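Local coordinates for arabinan endo-1,5-alpha-l-arabinosidase A (Cellvibrio cellulosa, PDB 1GYH), which cleaves alpha-1,5-arabinofuranosyl bonds of linear arabinan, releasing almost exclusively arabinotriose during breakdown of the plant cell wall, at residues 3-8 / 29-34. Numbering follows the deposited sequence.
Sequences KQVDVH and TIYSSK
In the five-bladed beta-propeller, Y31 on strand 29-33 of the sheet formed with strands 18-23 and 38-44 reaches across to V5, D6 and V7 of the N-terminal segment 3-8, which leads to the likely substrate site. The contact illustrates how a tyrosine can be apolar along its ring and polar at its end. With CG of Y31 beside its backbone N and anti to its carbonyl carbon (chi1 -55°), the ring extends across the gap towards the loop. V5 lies over one face of the ring, its CG2 methyl 4.5 Å from CZ of Y31, while V7 approaches obliquely, CG1 standing 4.4 Å from CE1 of Y31. Both valines touch the ring loosely; V5 and Y31 also pack on W39 of strand 38-44, and V7 on L21 of strand 18-23.

The phenol oxygen meets D6 by way of two waters. Y31 OH stands 3.9 Å from D6 O, and one water bridges the gap. It donates to D6 O at 2.7 Å. Lying in the plane of the Y31 ring, at its edge, it also hydrogen-bonds Y31 OH at 2.7 Å. A second water hydrogen-bonds Y31 OH at 3.0 Å and donates to D6 OD1 at 2.7 Å. One hydroxyl is thus tied to both the main chain and the carboxylate of D6, which probably binds substrate, as probably does Q287, whose side chain is about 5 Å from that of D6. This is consistent with a second-shell role for Y31, joined through water to the probable substrate site of a family 43 beta-propeller.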
loop_
_atom_site.group_PDB
_atom_site.type_symbol
_atom_site.label_atom_id
_atom_site.label_comp_id
_atom_site.label_asym_id
_atom_site.label_seq_id
_atom_site.Cartn_x
_atom_site.Cartn_y
_atom_site.Cartn_z
ATOM N N LYS A 3 -8.807 -18.603 14.199
ATOM C CA LYS A 3 -8.951 -18.304 12.748
ATOM C C LYS A 3 -7.801 -17.426 12.246
ATOM O O LYS A 3 -7.259 -16.681 13.031
ATOM C CB LYS A 3 -10.252 -17.510 12.484
ATOM C CG LYS A 3 -11.482 -18.374 12.369
ATOM C CD LYS A 3 -12.708 -17.489 11.977
ATOM C CE LYS A 3 -13.956 -17.816 12.786
ATOM N NZ LYS A 3 -15.238 -17.491 12.055
ATOM N N GLN A 4 -7.479 -17.462 10.948
ATOM C CA GLN A 4 -6.495 -16.521 10.384
ATOM C C GLN A 4 -7.032 -15.097 10.402
ATOM O O GLN A 4 -8.278 -14.878 10.345
ATOM C CB GLN A 4 -6.103 -16.918 8.954
ATOM C CG GLN A 4 -5.346 -18.205 8.927
ATOM C CD GLN A 4 -4.810 -18.617 7.577
ATOM O OE1 GLN A 4 -4.206 -17.814 6.800
ATOM N NE2 GLN A 4 -4.975 -19.905 7.299
ATOM N N VAL A 5 -6.136 -14.120 10.505
ATOM C CA VAL A 5 -6.578 -12.759 10.437
ATOM C C VAL A 5 -6.883 -12.255 9.017
ATOM O O VAL A 5 -6.094 -12.396 8.058
ATOM C CB VAL A 5 -5.837 -11.749 11.392
ATOM C CG1 VAL A 5 -4.683 -12.298 12.183
ATOM C CG2 VAL A 5 -5.594 -10.450 10.795
ATOM N N ASP A 6 -8.085 -11.703 8.878
ATOM C CA ASP A 6 -8.514 -11.119 7.596
ATOM C C ASP A 6 -8.205 -9.639 7.511
ATOM O O ASP A 6 -8.643 -8.833 8.360
ATOM C CB ASP A 6 -10.002 -11.396 7.304
ATOM C CG ASP A 6 -10.932 -10.832 8.365
ATOM O OD1 ASP A 6 -10.819 -11.213 9.539
ATOM O OD2 ASP A 6 -11.813 -9.993 8.110
ATOM N N VAL A 7 -7.403 -9.307 6.498
ATOM C CA VAL A 7 -6.943 -7.954 6.185
ATOM C C VAL A 7 -6.971 -7.721 4.689
ATOM O O VAL A 7 -6.974 -8.668 3.887
ATOM C CB VAL A 7 -5.476 -7.691 6.694
ATOM C CG1 VAL A 7 -5.380 -7.987 8.138
ATOM C CG2 VAL A 7 -4.400 -8.500 5.876
ATOM N N HIS A 8 -6.964 -6.449 4.309
ATOM C CA HIS A 8 -6.869 -6.028 2.911
ATOM C C HIS A 8 -5.906 -4.851 2.883
ATOM O O HIS A 8 -6.059 -3.881 3.659
ATOM C CB HIS A 8 -8.278 -5.595 2.381
ATOM C CG HIS A 8 -8.513 -5.864 0.922
ATOM N ND1 HIS A 8 -8.475 -4.863 -0.029
ATOM C CD2 HIS A 8 -8.843 -7.009 0.253
ATOM C CE1 HIS A 8 -8.748 -5.379 -1.221
ATOM N NE2 HIS A 8 -8.986 -6.680 -1.077
ATOM N N THR A 29 -8.359 -0.170 10.420
ATOM C CA THR A 29 -8.323 -1.168 11.488
ATOM C C THR A 29 -6.855 -1.406 11.896
ATOM O O THR A 29 -6.007 -1.576 11.032
ATOM C CB THR A 29 -8.924 -2.492 11.008
ATOM O OG1 THR A 29 -10.222 -2.314 10.400
ATOM C CG2 THR A 29 -9.173 -3.410 12.198
ATOM N N ILE A 30 -6.597 -1.383 13.202
ATOM C CA ILE A 30 -5.257 -1.583 13.784
ATOM C C ILE A 30 -5.220 -2.820 14.703
ATOM O O ILE A 30 -6.053 -2.952 15.586
ATOM C CB ILE A 30 -4.787 -0.372 14.573
ATOM C CG1 ILE A 30 -5.037 0.939 13.816
ATOM C CG2 ILE A 30 -3.236 -0.555 14.945
ATOM C CD1 ILE A 30 -4.720 2.272 14.673
ATOM N N TYR A 31 -4.234 -3.710 14.458
ATOM C CA TYR A 31 -3.919 -4.839 15.317
ATOM C C TYR A 31 -2.502 -4.744 15.894
ATOM O O TYR A 31 -1.646 -4.063 15.330
ATOM C CB TYR A 31 -3.990 -6.139 14.553
ATOM C CG TYR A 31 -5.282 -6.387 13.846
ATOM C CD1 TYR A 31 -5.483 -5.890 12.569
ATOM C CD2 TYR A 31 -6.308 -7.117 14.459
ATOM C CE1 TYR A 31 -6.660 -6.141 11.871
ATOM C CE2 TYR A 31 -7.515 -7.380 13.767
ATOM C CZ TYR A 31 -7.689 -6.866 12.500
ATOM O OH TYR A 31 -8.867 -7.098 11.809
ATOM N N SER A 32 -2.277 -5.489 16.978
ATOM C CA SER A 32 -0.961 -5.568 17.662
ATOM C C SER A 32 -0.523 -6.991 17.959
ATOM O O SER A 32 -1.329 -7.904 18.092
ATOM C CB SER A 32 -0.920 -4.744 18.951
ATOM O OG SER A 32 -1.761 -5.285 19.949
ATOM N N SER A 33 0.777 -7.195 18.093
ATOM C CA SER A 33 1.291 -8.535 18.277
ATOM C C SER A 33 2.721 -8.523 18.841
ATOM O O SER A 33 3.517 -7.638 18.513
ATOM C CB SER A 33 1.264 -9.290 16.941
ATOM O OG SER A 33 1.896 -10.547 17.047
ATOM N N LYS A 34 3.036 -9.517 19.656
ATOM C CA LYS A 34 4.400 -9.676 20.171
ATOM C C LYS A 34 5.298 -10.510 19.238
ATOM O O LYS A 34 6.504 -10.396 19.320
ATOM C CB LYS A 34 4.360 -10.255 21.611
ATOM C CG LYS A 34 3.619 -9.315 22.624
ATOM C CD LYS A 34 4.401 -8.026 22.994
ATOM C CE LYS A 34 3.599 -7.107 23.911
ATOM N NZ LYS A 34 4.442 -6.038 24.448
HETATM O O HOH W 1 -8.784 -6.234 9.221
HETATM O O HOH W 2 -9.445 -10.058 11.510
#